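Local coordinates for protein kinase domain-containing protein (PDB 6Z3U) that probably phosphorylates serine and threonine residues of proteins, using ATP, as the cyclin-dependent kinase of the CAK complex, at residues 178-181 with 182-185; 202-205 with 206-210; 350-354 with 355-359. One frame throughout, in Å; residues are numbered along the deposited sequence.

How the contacts relate
All three contacts are local and within the kinase domain: contact 2 inside a helix, contacts 1 and 3 where a helix begins. Contact 2 is buried, midway along helix 194-213; contacts 1 and 3 are partly buried, contact 3 the furthest from the centre of the chain. Helix 194-213 also supports contact 1: its Trp-200, just ahead of 202-210, packs on Leu-180 and Leu-183. Contacts 2 and 3 share helix 276-291 as a neighbour, through Leu-204 and Val-208 in one, Val-352 in the other. A carboxylate caps the helix in contact 1, regular backbone bonds and apolar branches fill contact 2, where Arg-206 and Trp-209 face a neighbouring subunit, and glycines shape the turn in contact 3.

Contact 1 (178-181 with 182-185); sequences GDLE and MLIR
The carbonyls of Leu-180 and Glu-181 accept from the amides of Ile-184 and Arg-185, four residues on, and so build the first turn of the short helix 180-185. A capping box starts it, with Asp-179 at the N-cap. Asp-179 OD1 accepts a hydrogen bond from Met-182 N at 3.0 Å, met nearly along its C-O axis and with an N-H...O angle of 167°. In return Met-182 lays its side chain back at about a right angle across that of the aspartate, and its SD accepts a weak bond from Asp-179 N at 3.6 Å. The first torsion, 57°, puts Met-182 CG between its own N and carbonyl carbon, which aims the thioether at Gly-178 CA, 3.7 Å from SD. With an alanine at Asp-179, the Met-182 amide would probably lose its capping acceptor. The buried Leu-180 and Leu-183 both pack on Ile-228 and Trp-200, fixing the helix to the kinase C-lobe. Further along, Glu-181 and Arg-185 run side by side, their flat groups turned 50° apart; OE2 of Glu-181 rests 3.2 Å from Arg-185 CD but 4.3 Å from Arg-185 NE, beyond salt-bridge distance.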
ATOM      1  N   GLY B 178     -17.744  -3.334  19.846  1.00 39.19           N
ATOM      2  CA  GLY B 178     -16.832  -4.451  19.977  1.00 34.37           C
ATOM      3  C   GLY B 178     -16.518  -5.138  18.668  1.00 29.22           C
ATOM      4  O   GLY B 178     -16.396  -4.485  17.628  1.00 36.26           O
ATOM      5  N   ASP B 179     -16.379  -6.463  18.709  1.00 29.32           N
ATOM      6  CA  ASP B 179     -16.041  -7.253  17.535  1.00 25.95           C
ATOM      7  C   ASP B 179     -16.910  -8.505  17.511  1.00 27.66           C
ATOM      8  O   ASP B 179     -17.746  -8.727  18.393  1.00 28.58           O
ATOM      9  CB  ASP B 179     -14.547  -7.600  17.524  1.00 26.35           C
ATOM     10  CG  ASP B 179     -14.099  -8.287  18.798  1.00 31.53           C
ATOM     11  OD1 ASP B 179     -14.730  -9.293  19.190  1.00 36.63           O
ATOM     12  OD2 ASP B 179     -13.109  -7.823  19.404  1.00 31.67           O
ATOM     13  N   LEU B 180     -16.706  -9.331  16.485  1.00 30.26           N
ATOM     14  CA  LEU B 180     -17.517 -10.527  16.304  1.00 22.03           C
ATOM     15  C   LEU B 180     -17.064 -11.692  17.172  1.00 23.80           C
ATOM     16  O   LEU B 180     -17.857 -12.605  17.415  1.00 27.63           O
ATOM     17  CB  LEU B 180     -17.494 -10.952  14.836  1.00 21.21           C
ATOM     18  CG  LEU B 180     -18.856 -11.187  14.184  1.00 20.84           C
ATOM     19  CD1 LEU B 180     -19.728  -9.954  14.284  1.00 23.30           C
ATOM     20  CD2 LEU B 180     -18.673 -11.591  12.729  1.00 35.53           C
ATOM     21  N   GLU B 181     -15.808 -11.698  17.625  1.00 24.93           N
ATOM     22  CA  GLU B 181     -15.351 -12.784  18.482  1.00 22.77           C
ATOM     23  C   GLU B 181     -16.103 -12.779  19.804  1.00 23.46           C
ATOM     24  O   GLU B 181     -16.587 -13.820  20.261  1.00 28.32           O
ATOM     25  CB  GLU B 181     -13.849 -12.670  18.730  1.00 25.11           C
ATOM     26  CG  GLU B 181     -13.237 -13.932  19.321  1.00 33.71           C
ATOM     27  CD  GLU B 181     -12.198 -13.637  20.383  1.00 39.89           C
ATOM     28  OE1 GLU B 181     -10.991 -13.817  20.105  1.00 27.89           O
ATOM     29  OE2 GLU B 181     -12.592 -13.210  21.490  1.00 44.70           O
ATOM     30  N   MET B 182     -16.220 -11.607  20.430  1.00 26.45           N
ATOM     31  CA  MET B 182     -16.861 -11.537  21.738  1.00 27.61           C
ATOM     32  C   MET B 182     -18.343 -11.878  21.658  1.00 24.82           C
ATOM     33  O   MET B 182     -18.901 -12.425  22.616  1.00 27.69           O
ATOM     34  CB  MET B 182     -16.658 -10.150  22.349  1.00 36.02           C
ATOM     35  CG  MET B 182     -17.161  -8.997  21.496  1.00 31.96           C
ATOM     36  SD  MET B 182     -16.784  -7.377  22.206  1.00 45.32           S
ATOM     37  CE  MET B 182     -15.029  -7.524  22.549  1.00 27.36           C
ATOM     38  N   LEU B 183     -18.999 -11.572  20.539  1.00 24.03           N
ATOM     39  CA  LEU B 183     -20.373 -12.024  20.362  1.00 23.73           C
ATOM     40  C   LEU B 183     -20.429 -13.545  20.280  1.00 23.16           C
ATOM     41  O   LEU B 183     -21.252 -14.187  20.942  1.00 24.61           O
ATOM     42  CB  LEU B 183     -20.979 -11.401  19.105  1.00 23.21           C
ATOM     43  CG  LEU B 183     -21.259  -9.899  19.120  1.00 23.83           C
ATOM     44  CD1 LEU B 183     -22.105  -9.526  17.911  1.00 23.74           C
ATOM     45  CD2 LEU B 183     -21.945  -9.469  20.399  1.00 24.84           C
ATOM     46  N   ILE B 184     -19.547 -14.138  19.471  1.00 22.52           N
ATOM     47  CA  ILE B 184     -19.523 -15.590  19.320  1.00 22.05           C
ATOM     48  C   ILE B 184     -19.204 -16.263  20.649  1.00 22.72           C
ATOM     49  O   ILE B 184     -19.796 -17.292  20.996  1.00 29.48           O
ATOM     50  CB  ILE B 184     -18.515 -15.988  18.225  1.00 21.42           C
ATOM     51  CG1 ILE B 184     -19.020 -15.516  16.857  1.00 20.79           C
ATOM     52  CG2 ILE B 184     -18.285 -17.494  18.241  1.00 21.16           C
ATOM     53  CD1 ILE B 184     -17.993 -15.595  15.747  1.00 20.34           C
ATOM     54  N   ARG B 185     -18.260 -15.703  21.412  1.00 25.47           N
ATOM     55  CA  ARG B 185     -17.883 -16.323  22.678  1.00 25.81           C
ATOM     56  C   ARG B 185     -18.979 -16.183  23.728  1.00 29.23           C
ATOM     57  O   ARG B 185     -19.072 -17.018  24.635  1.00 42.73           O
ATOM     58  CB  ARG B 185     -16.584 -15.711  23.206  1.00 31.86           C
ATOM     59  CG  ARG B 185     -15.333 -16.069  22.413  1.00 37.12           C
ATOM     60  CD  ARG B 185     -14.085 -15.496  23.076  1.00 46.23           C
ATOM     61  NE  ARG B 185     -13.657 -16.291  24.226  1.00 53.11           N
ATOM     62  CZ  ARG B 185     -12.581 -17.076  24.251  1.00 63.83           C
ATOM     63  NH1 ARG B 185     -12.291 -17.756  25.353  1.00 82.21           N
ATOM     64  NH2 ARG B 185     -11.786 -17.178  23.193  1.00 65.29           N
TER

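Contact 2 (202-205 with 206-210); sequences GMLT and RAVWW
Arg-206 comes first, one turn on from Gly-202 in helix 194-213. Its amide N donates to Gly-202 O at 3.1 Å, and its side chain starts over that same oxygen, with CG 3.2 Å from Gly-202 O. From CG to NE the chain is extended, which takes NE outward to a weak hydrogen bond with the carbonyl O of Pro-5 in the RING-type subunit, presumably MAT1. NH1 still lies 3.6 Å from Gly-202 O, the oxygen set obliquely to the guanidinium.

Ala-207 N bonds to Met-203 O, while its methyl sits beside Leu-204 O and packs on Leu-236 of strand 234-236. At Val-208 the amide is held by Leu-204 O at 2.9 Å. The two side chains lie side by side and point the same way: Leu-204 has CG anti to its backbone N, chi1 171°, and this brings CD1 within 3.8 Å of Val-208 CG2. Together they form an apolar ridge against Val-282 of helix 276-291.

Trp-209 N donates to Thr-205 O at 2.8 Å, and its CB rests over the same oxygen. Thr-205 OG1 is hydrogen-bonded back to Met-201 O. The indole of Trp-209 swings away from 202-205, with Arg-206 O in plane at its edge, and meets the ring of Phe-6 in the RING-type subunit. That carbonyl also accepts from Trp-210 N, continuing the bond pattern. The run is the middle of the long C-lobe helix of the protein kinase fold, the one usually called αE, with one side in the core and another against a partner subunit.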
ATOM      1  N   GLY B 202     -22.216 -11.280   4.729  1.00 22.87           N
ATOM      2  CA  GLY B 202     -22.321 -10.334   3.629  1.00 19.83           C
ATOM      3  C   GLY B 202     -21.387  -9.152   3.794  1.00 21.57           C
ATOM      4  O   GLY B 202     -20.773  -8.690   2.829  1.00 25.14           O
ATOM      5  N   MET B 203     -21.276  -8.639   5.020  1.00 26.86           N
ATOM      6  CA  MET B 203     -20.354  -7.541   5.290  1.00 25.60           C
ATOM      7  C   MET B 203     -18.908  -7.982   5.098  1.00 23.05           C
ATOM      8  O   MET B 203     -18.135  -7.322   4.392  1.00 24.17           O
ATOM      9  CB  MET B 203     -20.583  -7.028   6.711  1.00 24.57           C
ATOM     10  CG  MET B 203     -21.946  -6.393   6.900  1.00 21.48           C
ATOM     11  SD  MET B 203     -22.376  -6.161   8.629  1.00 29.47           S
ATOM     12  CE  MET B 203     -23.978  -5.377   8.478  1.00 27.86           C
ATOM     13  N   LEU B 204     -18.525  -9.097   5.722  1.00 24.94           N
ATOM     14  CA  LEU B 204     -17.161  -9.602   5.587  1.00 19.37           C
ATOM     15  C   LEU B 204     -16.809  -9.857   4.126  1.00 19.23           C
ATOM     16  O   LEU B 204     -15.728  -9.477   3.662  1.00 19.32           O
ATOM     17  CB  LEU B 204     -16.996 -10.877   6.414  1.00 19.04           C
ATOM     18  CG  LEU B 204     -15.698 -11.661   6.212  1.00 18.84           C
ATOM     19  CD1 LEU B 204     -14.499 -10.764   6.428  1.00 30.97           C
ATOM     20  CD2 LEU B 204     -15.643 -12.859   7.146  1.00 18.67           C
ATOM     21  N   THR B 205     -17.711 -10.500   3.383  1.00 19.10           N
ATOM     22  CA  THR B 205     -17.412 -10.823   1.992  1.00 19.09           C
ATOM     23  C   THR B 205     -17.211  -9.557   1.166  1.00 27.86           C
ATOM     24  O   THR B 205     -16.318  -9.501   0.312  1.00 28.72           O
ATOM     25  CB  THR B 205     -18.531 -11.681   1.399  1.00 25.00           C
ATOM     26  OG1 THR B 205     -18.709 -12.855   2.199  1.00 27.65           O
ATOM     27  CG2 THR B 205     -18.198 -12.101  -0.024  1.00 32.14           C
ATOM     28  N   ARG B 206     -18.012  -8.520   1.421  1.00 27.95           N
ATOM     29  CA  ARG B 206     -17.806  -7.261   0.713  1.00 30.42           C
ATOM     30  C   ARG B 206     -16.464  -6.640   1.081  1.00 30.67           C
ATOM     31  O   ARG B 206     -15.776  -6.078   0.221  1.00 32.40           O
ATOM     32  CB  ARG B 206     -18.943  -6.285   1.013  1.00 30.24           C
ATOM     33  CG  ARG B 206     -20.276  -6.649   0.378  1.00 36.23           C
ATOM     34  CD  ARG B 206     -21.277  -5.508   0.530  1.00 47.79           C
ATOM     35  NE  ARG B 206     -22.562  -5.803  -0.097  1.00 48.47           N
ATOM     36  CZ  ARG B 206     -23.615  -6.317   0.534  1.00 61.95           C
ATOM     37  NH1 ARG B 206     -23.555  -6.598   1.832  1.00 55.23           N
ATOM     38  NH2 ARG B 206     -24.735  -6.548  -0.139  1.00 64.78           N
ATOM     39  N   ALA B 207     -16.059  -6.753   2.348  1.00 30.72           N
ATOM     40  CA  ALA B 207     -14.776  -6.196   2.763  1.00 20.38           C
ATOM     41  C   ALA B 207     -13.626  -6.883   2.040  1.00 20.17           C
ATOM     42  O   ALA B 207     -12.757  -6.221   1.462  1.00 34.17           O
ATOM     43  CB  ALA B 207     -14.615  -6.321   4.277  1.00 23.91           C
ATOM     44  N   VAL B 208     -13.608  -8.217   2.051  1.00 25.49           N
ATOM     45  CA  VAL B 208     -12.532  -8.932   1.372  1.00 23.30           C
ATOM     46  C   VAL B 208     -12.627  -8.733  -0.134  1.00 25.23           C
ATOM     47  O   VAL B 208     -11.603  -8.659  -0.823  1.00 33.35           O
ATOM     48  CB  VAL B 208     -12.552 -10.423   1.748  1.00 19.31           C
ATOM     49  CG1 VAL B 208     -11.457 -11.173   1.017  1.00 19.35           C
ATOM     50  CG2 VAL B 208     -12.383 -10.583   3.240  1.00 22.01           C
ATOM     51  N   TRP B 209     -13.843  -8.639  -0.676  1.00 27.08           N
ATOM     52  CA  TRP B 209     -13.977  -8.324  -2.093  1.00 24.78           C
ATOM     53  C   TRP B 209     -13.348  -6.973  -2.405  1.00 23.98           C
ATOM     54  O   TRP B 209     -12.628  -6.829  -3.399  1.00 34.75           O
ATOM     55  CB  TRP B 209     -15.448  -8.333  -2.505  1.00 36.77           C
ATOM     56  CG  TRP B 209     -15.683  -7.744  -3.868  1.00 32.87           C
ATOM     57  CD1 TRP B 209     -15.560  -8.378  -5.070  1.00 33.18           C
ATOM     58  CD2 TRP B 209     -16.078  -6.398  -4.163  1.00 30.67           C
ATOM     59  NE1 TRP B 209     -15.857  -7.511  -6.094  1.00 34.73           N
ATOM     60  CE2 TRP B 209     -16.177  -6.289  -5.563  1.00 29.65           C
ATOM     61  CE3 TRP B 209     -16.357  -5.275  -3.378  1.00 34.37           C
ATOM     62  CZ2 TRP B 209     -16.543  -5.104  -6.195  1.00 39.25           C
ATOM     63  CZ3 TRP B 209     -16.721  -4.101  -4.006  1.00 31.78           C
ATOM     64  CH2 TRP B 209     -16.810  -4.023  -5.401  1.00 39.33           C
ATOM     65  N   TRP B 210     -13.594  -5.974  -1.554  1.00 24.07           N
ATOM     66  CA  TRP B 210     -13.038  -4.647  -1.792  1.00 32.32           C
ATOM     67  C   TRP B 210     -11.520  -4.650  -1.663  1.00 36.32           C
ATOM     68  O   TRP B 210     -10.825  -3.961  -2.420  1.00 34.42           O
ATOM     69  CB  TRP B 210     -13.662  -3.644  -0.826  1.00 32.53           C
ATOM     70  CG  TRP B 210     -13.190  -2.250  -1.029  1.00 24.67           C
ATOM     71  CD1 TRP B 210     -12.529  -1.473  -0.127  1.00 32.62           C
ATOM     72  CD2 TRP B 210     -13.322  -1.463  -2.218  1.00 25.51           C
ATOM     73  NE1 TRP B 210     -12.251  -0.245  -0.674  1.00 34.65           N
ATOM     74  CE2 TRP B 210     -12.728  -0.213  -1.957  1.00 26.26           C
ATOM     75  CE3 TRP B 210     -13.891  -1.694  -3.474  1.00 32.59           C
ATOM     76  CZ2 TRP B 210     -12.685   0.804  -2.907  1.00 27.31           C
ATOM     77  CZ3 TRP B 210     -13.847  -0.683  -4.416  1.00 32.63           C
ATOM     78  CH2 TRP B 210     -13.249   0.551  -4.126  1.00 36.61           C
TER

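Contact 3 (350-354 with 355-359); sequences GAVGS and EGVDL
Val-352 leans over the start of helix 353-363 and meets Gly-356 and Val-357. Its CB comes first, 4.0 Å from Gly-356 CA. Beyond it the branches divide: CG2 lies between the backbone N and carbonyl carbon of its own residue, and this rotation drops it onto the backbone of the next turn, 3.6 Å from the carbonyl carbon of Gly-356. The same methyl reaches the side chain of Val-357, with CG2 of Val-352 and CG2 of Val-357 4.0 Å apart. The valine side chain also packs against Phe-286 and Ile-290 of helix 276-291.

A beta carbon on Gly-356 would point toward Val-352 and probably crowd its CG2, consistent with a glycine here. Gly-353 does the second part of the job. Its positive phi of 85° would press a side chain against the preceding carbonyl oxygen, and the bare residue lets the chain turn from the 3-10 segment 350-352 into the helix. Gly-353 N is tied back to Gly-350 O at 2.9 Å. This is the beginning of the C-lobe helix commonly named αH in the protein kinase fold.

The first regular bonds follow at once: Val-357 N to Gly-353 O at 2.9 Å, and Asp-358 N to Ser-354 O at 2.8 Å. Val-357 CG2 also lies against Gly-353 O, and its side chain packs on Tyr-345, Met-346 and Phe-349 of helix 342-349. With chi1 at -176°, Asp-358 turns CG opposite its own N, which sends the carboxylate away from 350-354; OD1 forms a salt bridge with Lys-342, and OD2 one with Arg-362 plus a hydrogen bond from His-380 NE2.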
ATOM      1  N   GLY B 350     -25.463 -27.474   8.827  1.00 30.10           N
ATOM      2  CA  GLY B 350     -26.750 -27.347   8.164  1.00 28.13           C
ATOM      3  C   GLY B 350     -27.590 -26.174   8.629  1.00 27.15           C
ATOM      4  O   GLY B 350     -28.646 -25.922   8.036  1.00 26.42           O
ATOM      5  N   ALA B 351     -27.156 -25.451   9.666  1.00 26.08           N
ATOM      6  CA  ALA B 351     -27.946 -24.332  10.168  1.00 24.63           C
ATOM      7  C   ALA B 351     -28.205 -23.288   9.086  1.00 24.60           C
ATOM      8  O   ALA B 351     -29.250 -22.628   9.100  1.00 24.78           O
ATOM      9  CB  ALA B 351     -27.241 -23.690  11.364  1.00 23.76           C
ATOM     10  N   VAL B 352     -27.267 -23.117   8.146  1.00 26.35           N
ATOM     11  CA  VAL B 352     -27.424 -22.133   7.082  1.00 24.52           C
ATOM     12  C   VAL B 352     -28.092 -22.710   5.840  1.00 28.48           C
ATOM     13  O   VAL B 352     -28.289 -21.982   4.858  1.00 29.85           O
ATOM     14  CB  VAL B 352     -26.059 -21.525   6.688  1.00 23.90           C
ATOM     15  CG1 VAL B 352     -25.508 -20.687   7.828  1.00 22.97           C
ATOM     16  CG2 VAL B 352     -25.068 -22.620   6.295  1.00 30.96           C
ATOM     17  N   GLY B 353     -28.446 -23.992   5.852  1.00 26.29           N
ATOM     18  CA  GLY B 353     -29.152 -24.594   4.741  1.00 27.44           C
ATOM     19  C   GLY B 353     -28.226 -25.082   3.648  1.00 32.62           C
ATOM     20  O   GLY B 353     -27.007 -24.895   3.671  1.00 41.33           O
ATOM     21  N   SER B 354     -28.839 -25.725   2.652  1.00 30.30           N
ATOM     22  CA  SER B 354     -28.059 -26.311   1.567  1.00 30.77           C
ATOM     23  C   SER B 354     -27.237 -25.248   0.853  1.00 30.85           C
ATOM     24  O   SER B 354     -26.027 -25.409   0.656  1.00 41.28           O
ATOM     25  CB  SER B 354     -28.986 -27.029   0.586  1.00 41.83           C
ATOM     26  OG  SER B 354     -30.037 -26.179   0.161  1.00 54.54           O
ATOM     27  N   GLU B 355     -27.874 -24.137   0.474  1.00 29.13           N
ATOM     28  CA  GLU B 355     -27.157 -23.097  -0.256  1.00 30.81           C
ATOM     29  C   GLU B 355     -26.058 -22.479   0.595  1.00 35.13           C
ATOM     30  O   GLU B 355     -25.008 -22.091   0.069  1.00 35.61           O
ATOM     31  CB  GLU B 355     -28.134 -22.024  -0.735  1.00 38.53           C
ATOM     32  CG  GLU B 355     -29.046 -22.483  -1.869  1.00 47.86           C
ATOM     33  CD  GLU B 355     -28.310 -22.686  -3.180  1.00 38.33           C
ATOM     34  OE1 GLU B 355     -28.885 -23.327  -4.088  1.00 39.21           O
ATOM     35  OE2 GLU B 355     -27.157 -22.221  -3.299  1.00 33.57           O
ATOM     36  N   GLY B 356     -26.277 -22.367   1.904  1.00 41.33           N
ATOM     37  CA  GLY B 356     -25.229 -21.854   2.768  1.00 34.10           C
ATOM     38  C   GLY B 356     -24.051 -22.804   2.857  1.00 33.87           C
ATOM     39  O   GLY B 356     -22.895 -22.385   2.749  1.00 36.61           O
ATOM     40  N   VAL B 357     -24.325 -24.098   3.026  1.00 29.51           N
ATOM     41  CA  VAL B 357     -23.243 -25.074   3.077  1.00 33.69           C
ATOM     42  C   VAL B 357     -22.577 -25.201   1.715  1.00 34.72           C
ATOM     43  O   VAL B 357     -21.397 -25.561   1.624  1.00 42.39           O
ATOM     44  CB  VAL B 357     -23.775 -26.425   3.587  1.00 35.11           C
ATOM     45  CG1 VAL B 357     -22.740 -27.523   3.380  1.00 31.80           C
ATOM     46  CG2 VAL B 357     -24.158 -26.313   5.055  1.00 26.76           C
ATOM     47  N   ASP B 358     -23.304 -24.899   0.638  1.00 35.90           N
ATOM     48  CA  ASP B 358     -22.677 -24.853  -0.679  1.00 32.29           C
ATOM     49  C   ASP B 358     -21.583 -23.795  -0.705  1.00 28.18           C
ATOM     50  O   ASP B 358     -20.466 -24.049  -1.167  1.00 37.97           O
ATOM     51  CB  ASP B 358     -23.734 -24.570  -1.746  1.00 41.34           C
ATOM     52  CG  ASP B 358     -23.170 -24.594  -3.154  1.00 39.50           C
ATOM     53  OD1 ASP B 358     -22.798 -25.686  -3.626  1.00 51.54           O
ATOM     54  OD2 ASP B 358     -23.107 -23.524  -3.795  1.00 42.32           O
ATOM     55  N   LEU B 359     -21.886 -22.600  -0.197  1.00 30.00           N
ATOM     56  CA  LEU B 359     -20.889 -21.537  -0.141  1.00 29.79           C
ATOM     57  C   LEU B 359     -19.726 -21.922   0.767  1.00 26.10           C
ATOM     58  O   LEU B 359     -18.558 -21.751   0.405  1.00 29.99           O
ATOM     59  CB  LEU B 359     -21.542 -20.241   0.341  1.00 31.78           C
ATOM     60  CG  LEU B 359     -20.653 -19.000   0.417  1.00 24.57           C
ATOM     61  CD1 LEU B 359     -20.111 -18.670  -0.953  1.00 25.21           C
ATOM     62  CD2 LEU B 359     -21.420 -17.821   0.994  1.00 24.06           C
TER